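Local coordinates for protein A151R (PDB 7CMA) that binds a zinc ion and serves African swine fever virus as a non-structural protein whose biochemical activity remains uncertain, at residues A[13-18]-A[80-84]; A[38-42]-A[52-56]; A[107-113]-A[137-143]. All blocks are in the same frame, centred on the assembly; numbering follows the deposited sequence.

The chain starts with helix 3-28, which supplies the first half of contact 1. It then forms four strands of the five-stranded antiparallel sheet before helix 72-84 returns to helix 3-28 and closes contact 1; the fifth, strand 90-94, follows. Contact 2 lies wholly within that loop and closes the short hairpin of strands 38-46 and 49-55. The two touch where Trp82 CZ2 meets Val40 CG2 at 4.2 Å, so helix 72-84 links the helix pair to the sheet. Contact 3 comes later, in series with both. It joins strand 107-109 to the loop after strand 125-127 at the zinc site. Its nearest atoms are about 15 Å from contact 2 and about 17 Å from contact 1. No contacts cross.

Contact 1 of 3, residues A[13-18]-A[80-84]; sequences HKEKLI and YNWII
Ile18 and Tyr80 have the nearest CA atoms, 6.3 Å apart, where helices 13-18 and 80-84 run in broadly opposing directions, their axes at 125° and 11.0 Å at closest approach. Tyr80 carries most of the contact. Its CG is anti to the backbone N (chi1 167°), which sends the ring across to the other helix. Lys14 crosses the ring at about a right angle. Its CG lies over one face, 3.9 Å from the ring centroid, in a CH-pi contact, and its CB lies 3.5 Å from Tyr80 OH. Ile84 CB, from the tyrosine's own helix, covers the opposite face. Leu17 CD2 comes in at the ring edge, in plane, 3.9 Å from Tyr80 CD1. At the root of the side chain, Ile18 CG1 packs on Tyr80 CB at 3.7 Å. No hydrogen bond joins the two segments, so the contact rests on apolar surface and the aliphatic part of a lysine. Phe148 and Ile151 also touch Leu17, and Ala76 extends the packing at Ile18. Tyr80 is a single knob in a hole formed by His13, Lys14, Leu17 and Ile18, a knob-into-hole contact between two crossing helices.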
loop_
_atom_site.group_PDB
_atom_site.type_symbol
_atom_site.label_atom_id
_atom_site.label_comp_id
_atom_site.label_asym_id
_atom_site.label_seq_id
_atom_site.Cartn_x
_atom_site.Cartn_y
_atom_site.Cartn_z
ATOM N N HIS A 13 1.828 -2.968 -8.933
ATOM C CA HIS A 13 0.716 -2.147 -9.489
ATOM C C HIS A 13 0.238 -2.753 -10.813
ATOM O O HIS A 13 -0.977 -2.982 -10.946
ATOM C CB HIS A 13 1.142 -0.681 -9.651
ATOM C CG HIS A 13 0.186 0.137 -10.458
ATOM N ND1 HIS A 13 -0.983 0.650 -9.923
ATOM C CD2 HIS A 13 0.209 0.518 -11.755
ATOM C CE1 HIS A 13 -1.618 1.340 -10.847
ATOM N NE2 HIS A 13 -0.917 1.259 -11.985
ATOM N N LYS A 14 1.176 -3.111 -11.697
ATOM C CA LYS A 14 0.881 -3.768 -13.001
ATOM C C LYS A 14 0.059 -5.041 -12.756
ATOM O O LYS A 14 -1.002 -5.194 -13.391
ATOM C CB LYS A 14 2.178 -4.093 -13.747
ATOM C CG LYS A 14 2.043 -5.108 -14.874
ATOM C CD LYS A 14 3.335 -5.365 -15.615
ATOM C CE LYS A 14 3.134 -6.134 -16.904
ATOM N NZ LYS A 14 3.973 -5.594 -17.999
ATOM N N GLU A 15 0.581 -5.964 -11.947
ATOM C CA GLU A 15 -0.071 -7.275 -11.704
ATOM C C GLU A 15 -1.495 -7.039 -11.181
ATOM O O GLU A 15 -2.412 -7.753 -11.627
ATOM C CB GLU A 15 0.756 -8.122 -10.737
ATOM C CG GLU A 15 0.574 -9.617 -10.944
ATOM C CD GLU A 15 1.012 -10.139 -12.306
ATOM O OE1 GLU A 15 1.833 -9.466 -12.970
ATOM O OE2 GLU A 15 0.519 -11.209 -12.707
ATOM N N LYS A 16 -1.678 -6.033 -10.320
ATOM C CA LYS A 16 -2.982 -5.770 -9.658
ATOM C C LYS A 16 -3.945 -5.134 -10.673
ATOM O O LYS A 16 -5.097 -5.555 -10.717
ATOM C CB LYS A 16 -2.795 -4.883 -8.424
ATOM C CG LYS A 16 -2.217 -5.587 -7.204
ATOM C CD LYS A 16 -2.690 -5.014 -5.881
ATOM C CE LYS A 16 -1.616 -4.241 -5.145
ATOM N NZ LYS A 16 -1.211 -3.021 -5.886
ATOM N N LEU A 17 -3.462 -4.216 -11.510
ATOM C CA LEU A 17 -4.311 -3.486 -12.491
ATOM C C LEU A 17 -4.717 -4.448 -13.615
ATOM O O LEU A 17 -5.913 -4.524 -13.894
ATOM C CB LEU A 17 -3.556 -2.269 -13.033
ATOM C CG LEU A 17 -4.359 -1.359 -13.968
ATOM C CD1 LEU A 17 -5.743 -1.060 -13.402
ATOM C CD2 LEU A 17 -3.607 -0.064 -14.240
ATOM N N ILE A 18 -3.789 -5.294 -14.074
ATOM C CA ILE A 18 -4.084 -6.345 -15.096
ATOM C C ILE A 18 -5.133 -7.308 -14.532
ATOM O O ILE A 18 -6.059 -7.667 -15.280
ATOM C CB ILE A 18 -2.807 -7.086 -15.538
ATOM C CG1 ILE A 18 -1.933 -6.208 -16.438
ATOM C CG2 ILE A 18 -3.154 -8.407 -16.205
ATOM C CD1 ILE A 18 -0.654 -6.876 -16.904
ATOM N N TYR A 80 -3.261 -2.545 -20.212
ATOM C CA TYR A 80 -2.317 -1.953 -19.221
ATOM C C TYR A 80 -1.168 -1.245 -19.952
ATOM O O TYR A 80 -0.775 -0.152 -19.531
ATOM C CB TYR A 80 -1.743 -3.009 -18.274
ATOM C CG TYR A 80 -0.559 -2.524 -17.474
ATOM C CD1 TYR A 80 -0.737 -1.772 -16.324
ATOM C CD2 TYR A 80 0.740 -2.715 -17.926
ATOM C CE1 TYR A 80 0.340 -1.259 -15.620
ATOM C CE2 TYR A 80 1.830 -2.246 -17.209
ATOM C CZ TYR A 80 1.629 -1.499 -16.063
ATOM O OH TYR A 80 2.698 -1.021 -15.362
ATOM N N ASN A 81 -0.635 -1.869 -21.005
ATOM C CA ASN A 81 0.523 -1.326 -21.767
ATOM C C ASN A 81 0.119 0.007 -22.412
ATOM O O ASN A 81 0.904 0.966 -22.301
ATOM C CB ASN A 81 1.054 -2.338 -22.783
ATOM C CG ASN A 81 1.870 -3.439 -22.136
ATOM O OD1 ASN A 81 2.371 -3.280 -21.024
ATOM N ND2 ASN A 81 1.985 -4.569 -22.810
ATOM N N TRP A 82 -1.144 0.123 -22.832
ATOM C CA TRP A 82 -1.736 1.377 -23.376
ATOM C C TRP A 82 -1.845 2.427 -22.262
ATOM O O TRP A 82 -1.501 3.596 -22.511
ATOM C CB TRP A 82 -3.093 1.087 -24.028
ATOM C CG TRP A 82 -3.870 2.306 -24.420
ATOM C CD1 TRP A 82 -3.706 3.058 -25.548
ATOM C CD2 TRP A 82 -5.042 2.827 -23.763
ATOM N NE1 TRP A 82 -4.640 4.057 -25.592
ATOM C CE2 TRP A 82 -5.489 3.927 -24.525
ATOM C CE3 TRP A 82 -5.715 2.513 -22.580
ATOM C CZ2 TRP A 82 -6.588 4.700 -24.145
ATOM C CZ3 TRP A 82 -6.809 3.264 -22.214
ATOM C CH2 TRP A 82 -7.224 4.355 -22.976
ATOM N N ILE A 83 -2.336 2.029 -21.085
ATOM C CA ILE A 83 -2.546 2.963 -19.938
ATOM C C ILE A 83 -1.191 3.543 -19.521
ATOM O O ILE A 83 -1.095 4.773 -19.391
ATOM C CB ILE A 83 -3.249 2.262 -18.760
ATOM C CG1 ILE A 83 -4.745 2.054 -19.032
ATOM C CG2 ILE A 83 -3.014 3.034 -17.470
ATOM C CD1 ILE A 83 -5.401 1.049 -18.104
ATOM N N ILE A 84 -0.214 2.676 -19.240
ATOM C CA ILE A 84 1.012 3.043 -18.472
ATOM C C ILE A 84 1.876 3.998 -19.307
ATOM O O ILE A 84 2.679 4.739 -18.700
ATOM C CB ILE A 84 1.794 1.785 -18.047
ATOM C CG1 ILE A 84 2.713 2.074 -16.856
ATOM C CG2 ILE A 84 2.557 1.198 -19.226
ATOM C CD1 ILE A 84 2.000 2.665 -15.653
#

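Contact 2 of 3, residues A[38-42]-A[52-56]; sequences IVVSE and YFTFN
Glu42 and Phe53 form an antiparallel hydrogen-bonded pair in the beta hairpin of strands 38-46 and 49-55. Ser41 and Thr54 are the adjacent non-hydrogen-bonded pair, with CA atoms 4.3 Å apart. On its other side, strand 38-42 has a classic beta bulge: Val40 and Ser41 both lie opposite Leu33. Val39 and Glu42 therefore share one face although two residues separate them.

The backbone bonds come first. Glu42 N gives a hydrogen bond to Phe53 O, and Phe53 N gives one to Glu42 O, both at 2.8 Å. Phe55 N points straight at Val40 O at 3.0 Å, with an N-H...O angle of 179°, but it sits above the carbonyl plane, 43° out of it. CA-H...O contacts add to this ladder. Ser41 CA lies 3.1 Å from Phe53 O, so that oxygen takes both an N-H and a C-H.

Packing differs on the two faces. On the side of Ser41 and Thr54, Ser41 CB meets Tyr52 CE1 at 3.5 Å. On the other side, Val39 and Phe55 lie side by side, with Val39 CG1 3.8 Å from Phe55 CD2. Leu61 of the next strand touches both Phe53 and Phe55, which carries this apolar patch across the sheet.

The Glu42 side chain is extended, with CG anti to the backbone N. It runs alongside the Phe53 ring and crosses that of Phe55. Glu42 OE2 is hydrogen-bonded to Ser44 OG, which fixes one end of the carboxylate. Glu42 OE1 lies at the edge of the Phe55 ring, in its plane, 3.5 Å from CZ.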
loop_
_atom_site.group_PDB
_atom_site.type_symbol
_atom_site.label_atom_id
_atom_site.label_comp_id
_atom_site.label_asym_id
_atom_site.label_seq_id
_atom_site.Cartn_x
_atom_site.Cartn_y
_atom_site.Cartn_z
ATOM N N ILE A 38 -12.371 11.042 -24.141
ATOM C CA ILE A 38 -12.942 10.787 -25.495
ATOM C C ILE A 38 -12.712 9.312 -25.829
ATOM O O ILE A 38 -11.565 8.861 -25.695
ATOM C CB ILE A 38 -12.295 11.714 -26.546
ATOM C CG1 ILE A 38 -12.498 13.194 -26.201
ATOM C CG2 ILE A 38 -12.797 11.383 -27.942
ATOM C CD1 ILE A 38 -11.375 14.093 -26.662
ATOM N N VAL A 39 -13.782 8.573 -26.136
ATOM C CA VAL A 39 -13.713 7.132 -26.518
ATOM C C VAL A 39 -12.925 7.013 -27.825
ATOM O O VAL A 39 -13.313 7.664 -28.804
ATOM C CB VAL A 39 -15.115 6.511 -26.652
ATOM C CG1 VAL A 39 -15.038 5.059 -27.097
ATOM C CG2 VAL A 39 -15.914 6.639 -25.367
ATOM N N VAL A 40 -11.827 6.252 -27.820
ATOM C CA VAL A 40 -10.920 6.100 -28.995
ATOM C C VAL A 40 -10.959 4.643 -29.463
ATOM O O VAL A 40 -10.704 4.410 -30.656
ATOM C CB VAL A 40 -9.482 6.570 -28.692
ATOM C CG1 VAL A 40 -9.415 8.077 -28.504
ATOM C CG2 VAL A 40 -8.875 5.852 -27.492
ATOM N N SER A 41 -11.389 3.725 -28.592
ATOM C CA SER A 41 -11.439 2.278 -28.920
ATOM C C SER A 41 -12.476 1.558 -28.051
ATOM O O SER A 41 -12.935 2.142 -27.037
ATOM C CB SER A 41 -10.077 1.639 -28.789
ATOM O OG SER A 41 -9.183 2.488 -28.096
ATOM N N GLU A 42 -12.744 0.295 -28.389
ATOM C CA GLU A 42 -13.708 -0.591 -27.689
ATOM C C GLU A 42 -13.259 -2.042 -27.875
ATOM O O GLU A 42 -12.922 -2.415 -29.012
ATOM C CB GLU A 42 -15.124 -0.385 -28.238
ATOM C CG GLU A 42 -16.168 -1.283 -27.585
ATOM C CD GLU A 42 -17.583 -1.131 -28.122
ATOM O OE1 GLU A 42 -17.833 -0.161 -28.851
ATOM O OE2 GLU A 42 -18.429 -2.001 -27.822
ATOM N N TYR A 52 -11.875 -5.700 -31.528
ATOM C CA TYR A 52 -11.227 -4.400 -31.212
ATOM C C TYR A 52 -11.686 -3.355 -32.233
ATOM O O TYR A 52 -11.252 -3.431 -33.399
ATOM C CB TYR A 52 -9.704 -4.556 -31.203
ATOM C CG TYR A 52 -8.933 -3.282 -30.967
ATOM C CD1 TYR A 52 -9.178 -2.495 -29.852
ATOM C CD2 TYR A 52 -7.898 -2.905 -31.809
ATOM C CE1 TYR A 52 -8.453 -1.339 -29.610
ATOM C CE2 TYR A 52 -7.164 -1.751 -31.581
ATOM C CZ TYR A 52 -7.443 -0.965 -30.477
ATOM O OH TYR A 52 -6.712 0.160 -30.227
ATOM N N PHE A 53 -12.667 -2.532 -31.837
ATOM C CA PHE A 53 -13.204 -1.388 -32.623
ATOM C C PHE A 53 -12.386 -0.133 -32.310
ATOM O O PHE A 53 -12.290 0.243 -31.124
ATOM C CB PHE A 53 -14.681 -1.147 -32.297
ATOM C CG PHE A 53 -15.552 -2.375 -32.331
ATOM C CD1 PHE A 53 -16.060 -2.855 -33.530
ATOM C CD2 PHE A 53 -15.928 -3.009 -31.157
ATOM C CE1 PHE A 53 -16.882 -3.972 -33.554
ATOM C CE2 PHE A 53 -16.732 -4.140 -31.187
ATOM C CZ PHE A 53 -17.190 -4.631 -32.387
ATOM N N THR A 54 -11.858 0.516 -33.346
ATOM C CA THR A 54 -11.184 1.836 -33.227
ATOM C C THR A 54 -12.076 2.910 -33.858
ATOM O O THR A 54 -12.700 2.616 -34.898
ATOM C CB THR A 54 -9.784 1.781 -33.847
ATOM O OG1 THR A 54 -9.023 0.837 -33.092
ATOM C CG2 THR A 54 -9.083 3.122 -33.857
ATOM N N PHE A 55 -12.239 4.048 -33.174
ATOM C CA PHE A 55 -13.139 5.165 -33.566
ATOM C C PHE A 55 -12.297 6.397 -33.925
ATOM O O PHE A 55 -11.156 6.504 -33.448
ATOM C CB PHE A 55 -14.126 5.480 -32.439
ATOM C CG PHE A 55 -14.937 4.304 -31.955
ATOM C CD1 PHE A 55 -15.963 3.776 -32.727
ATOM C CD2 PHE A 55 -14.711 3.756 -30.702
ATOM C CE1 PHE A 55 -16.732 2.719 -32.260
ATOM C CE2 PHE A 55 -15.477 2.697 -30.240
ATOM C CZ PHE A 55 -16.484 2.179 -31.021
ATOM N N ASN A 56 -12.868 7.319 -34.708
ATOM C CA ASN A 56 -12.263 8.655 -34.964
ATOM C C ASN A 56 -12.930 9.693 -34.050
ATOM O O ASN A 56 -13.717 9.285 -33.167
ATOM C CB ASN A 56 -12.335 9.045 -36.447
ATOM C CG ASN A 56 -13.743 9.258 -36.963
ATOM O OD1 ASN A 56 -14.703 9.312 -36.194
ATOM N ND2 ASN A 56 -13.876 9.377 -38.274
#

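Contact 3 of 3, residues A[107-113]-A[137-143]; sequences LYHTNYN and IWCTKCT. With ZN (zinc ion), chain C.
His109, Cys139 and Cys142 meet at one zinc ion through three different first torsions. His109 CG is anti to its carbonyl carbon (chi1 -54°), Cys139 SG is anti to its backbone N (chi1 171°), and Cys142 SG sits between N and the carbonyl carbon (chi1 61°). The zinc is bound by His109 ND1 at 2.2 Å, Cys139 SG at 2.4 Å and Cys142 SG at 2.3 Å. Cys116 is the fourth ligand. The other ring nitrogen, His109 NE2, is hydrogen-bonded to Glu104 O, which, with the zinc bond at ND1, fixes the turn of the ring.

Backbone N-H groups point at two of the sulfurs. Thr110 N and Asn111 N make weak bonds to Cys142 SG from across the contact. Lys141 N and Cys142 N make weak bonds to Cys139 SG from within its own loop. Such donors would be expected to temper the negative charge on the thiolates.

Two backbone bonds bring the segments together beside the metal. Tyr108 N bonds to Ile137 O at 3.0 Å, and Cys139 N bonds to Tyr108 O, also at 3.0 Å. At the far end, Asn113 N reaches Cys142 O at 2.9 Å. The hydroxyls of Thr110 and Thr143 share a short hydrogen bond, 2.7 Å between their OG1 atoms.

Aromatic packing flanks the bridge. Tyr108 CB lies over one face of Trp138, 3.7 Å from the centroid of the six-membered ring. The Tyr108 ring turns its edge toward the same indole. Trp138 NE1 is held by Ile131 O, and Phe132 stacks on the indole. The Cys139-Cys142 pair forms a CxxC turn, and the whole is a zinc site of three cysteines and one histidine tying a strand to a loop.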
loop_
_atom_site.group_PDB
_atom_site.type_symbol
_atom_site.label_atom_id
_atom_site.label_comp_id
_atom_site.label_asym_id
_atom_site.label_seq_id
_atom_site.Cartn_x
_atom_site.Cartn_y
_atom_site.Cartn_z
ATOM N N LEU A 107 -24.632 16.395 -4.652
ATOM C CA LEU A 107 -23.928 15.122 -4.961
ATOM C C LEU A 107 -24.695 14.371 -6.055
ATOM O O LEU A 107 -25.912 14.590 -6.179
ATOM C CB LEU A 107 -23.820 14.293 -3.679
ATOM C CG LEU A 107 -22.722 14.726 -2.707
ATOM C CD1 LEU A 107 -22.794 13.924 -1.416
ATOM C CD2 LEU A 107 -21.347 14.585 -3.342
ATOM N N TYR A 108 -23.981 13.620 -6.895
ATOM C CA TYR A 108 -24.582 12.739 -7.930
ATOM C C TYR A 108 -24.582 11.296 -7.400
ATOM O O TYR A 108 -23.624 10.933 -6.697
ATOM C CB TYR A 108 -23.822 12.887 -9.252
ATOM C CG TYR A 108 -24.010 14.220 -9.935
ATOM C CD1 TYR A 108 -23.328 15.349 -9.505
ATOM C CD2 TYR A 108 -24.920 14.373 -10.967
ATOM C CE1 TYR A 108 -23.540 16.589 -10.088
ATOM C CE2 TYR A 108 -25.120 15.599 -11.581
ATOM C CZ TYR A 108 -24.414 16.711 -11.151
ATOM O OH TYR A 108 -24.643 17.935 -11.714
ATOM N N HIS A 109 -25.691 10.593 -7.620
ATOM C CA HIS A 109 -25.880 9.276 -6.965
ATOM C C HIS A 109 -26.113 8.134 -7.942
ATOM O O HIS A 109 -26.759 8.357 -8.969
ATOM C CB HIS A 109 -27.082 9.341 -6.009
ATOM C CG HIS A 109 -27.044 10.433 -4.994
ATOM N ND1 HIS A 109 -26.635 10.215 -3.699
ATOM C CD2 HIS A 109 -27.398 11.733 -5.065
ATOM C CE1 HIS A 109 -26.717 11.340 -3.020
ATOM N NE2 HIS A 109 -27.179 12.283 -3.835
ATOM N N THR A 110 -25.602 6.961 -7.601
ATOM C CA THR A 110 -25.834 5.721 -8.388
ATOM C C THR A 110 -26.774 4.794 -7.606
ATOM O O THR A 110 -27.342 3.873 -8.232
ATOM C CB THR A 110 -24.509 5.016 -8.705
ATOM O OG1 THR A 110 -23.802 4.886 -7.474
ATOM C CG2 THR A 110 -23.658 5.766 -9.708
ATOM N N ASN A 111 -26.764 4.906 -6.277
ATOM C CA ASN A 111 -27.520 4.018 -5.351
ATOM C C ASN A 111 -26.892 2.615 -5.356
ATOM O O ASN A 111 -27.619 1.658 -5.068
ATOM C CB ASN A 111 -29.007 3.947 -5.725
ATOM C CG ASN A 111 -29.879 4.837 -4.865
ATOM O OD1 ASN A 111 -29.473 5.935 -4.500
ATOM N ND2 ASN A 111 -31.073 4.369 -4.526
ATOM N N TYR A 112 -25.620 2.495 -5.764
ATOM C CA TYR A 112 -24.918 1.184 -5.866
ATOM C C TYR A 112 -24.685 0.608 -4.465
ATOM O O TYR A 112 -25.049 -0.551 -4.250
ATOM C CB TYR A 112 -23.594 1.313 -6.630
ATOM C CG TYR A 112 -23.728 1.356 -8.133
ATOM C CD1 TYR A 112 -24.833 0.819 -8.772
ATOM C CD2 TYR A 112 -22.762 1.967 -8.919
ATOM C CE1 TYR A 112 -24.975 0.885 -10.148
ATOM C CE2 TYR A 112 -22.872 2.006 -10.299
ATOM C CZ TYR A 112 -23.987 1.476 -10.915
ATOM O OH TYR A 112 -24.111 1.536 -12.271
ATOM N N ASN A 113 -24.002 1.353 -3.586
ATOM C CA ASN A 113 -23.497 0.818 -2.289
ATOM C C ASN A 113 -24.389 1.296 -1.134
ATOM O O ASN A 113 -24.059 0.984 0.014
ATOM C CB ASN A 113 -22.043 1.210 -2.024
ATOM C CG ASN A 113 -21.125 0.899 -3.186
ATOM O OD1 ASN A 113 -20.337 1.746 -3.596
ATOM N ND2 ASN A 113 -21.249 -0.291 -3.747
ATOM N N ILE A 137 -17.502 14.798 -7.710
ATOM C CA ILE A 137 -18.945 15.166 -7.691
ATOM C C ILE A 137 -19.791 13.968 -7.265
ATOM O O ILE A 137 -21.000 14.143 -7.145
ATOM C CB ILE A 137 -19.346 15.674 -9.088
ATOM C CG1 ILE A 137 -19.377 14.561 -10.133
ATOM C CG2 ILE A 137 -18.448 16.816 -9.526
ATOM C CD1 ILE A 137 -19.750 15.039 -11.507
ATOM N N TRP A 138 -19.169 12.826 -6.987
ATOM C CA TRP A 138 -19.927 11.574 -6.724
ATOM C C TRP A 138 -20.102 11.273 -5.234
ATOM O O TRP A 138 -19.129 11.413 -4.490
ATOM C CB TRP A 138 -19.309 10.419 -7.517
ATOM C CG TRP A 138 -19.480 10.642 -8.981
ATOM C CD1 TRP A 138 -18.576 11.169 -9.853
ATOM C CD2 TRP A 138 -20.681 10.413 -9.731
ATOM N NE1 TRP A 138 -19.126 11.264 -11.100
ATOM C CE2 TRP A 138 -20.415 10.810 -11.056
ATOM C CE3 TRP A 138 -21.938 9.890 -9.417
ATOM C CZ2 TRP A 138 -21.371 10.710 -12.059
ATOM C CZ3 TRP A 138 -22.880 9.789 -10.412
ATOM C CH2 TRP A 138 -22.600 10.206 -11.710
ATOM N N CYS A 139 -21.312 10.868 -4.835
ATOM C CA CYS A 139 -21.639 10.554 -3.418
ATOM C C CYS A 139 -20.777 9.388 -2.929
ATOM O O CYS A 139 -20.828 8.337 -3.556
ATOM C CB CYS A 139 -23.126 10.237 -3.306
ATOM S SG CYS A 139 -23.672 9.576 -1.713
ATOM N N THR A 140 -20.053 9.577 -1.829
ATOM C CA THR A 140 -19.102 8.549 -1.341
ATOM C C THR A 140 -19.832 7.436 -0.598
ATOM O O THR A 140 -19.182 6.445 -0.255
ATOM C CB THR A 140 -18.085 9.188 -0.401
ATOM O OG1 THR A 140 -18.795 9.674 0.736
ATOM C CG2 THR A 140 -17.314 10.312 -1.056
ATOM N N LYS A 141 -21.127 7.608 -0.356
ATOM C CA LYS A 141 -21.923 6.593 0.375
ATOM C C LYS A 141 -22.459 5.552 -0.602
ATOM O O LYS A 141 -22.450 4.379 -0.253
ATOM C CB LYS A 141 -23.076 7.263 1.124
ATOM C CG LYS A 141 -22.677 8.382 2.073
ATOM C CD LYS A 141 -23.755 8.694 3.084
ATOM C CE LYS A 141 -24.937 7.751 2.991
ATOM N NZ LYS A 141 -25.922 7.993 4.071
ATOM N N CYS A 142 -22.902 5.981 -1.778
ATOM C CA CYS A 142 -23.518 5.029 -2.734
ATOM C C CYS A 142 -22.605 4.757 -3.931
ATOM O O CYS A 142 -22.868 3.798 -4.644
ATOM C CB CYS A 142 -24.861 5.548 -3.220
ATOM S SG CYS A 142 -24.803 7.131 -4.091
ATOM N N THR A 143 -21.587 5.586 -4.147
ATOM C CA THR A 143 -20.747 5.424 -5.362
ATOM C C THR A 143 -19.297 5.170 -4.955
ATOM O O THR A 143 -18.682 6.061 -4.360
ATOM C CB THR A 143 -20.949 6.582 -6.348
ATOM O OG1 THR A 143 -22.339 6.891 -6.439
ATOM C CG2 THR A 143 -20.383 6.293 -7.720
HETATM ZN ZN ZN C . -25.640 8.577 -2.555
#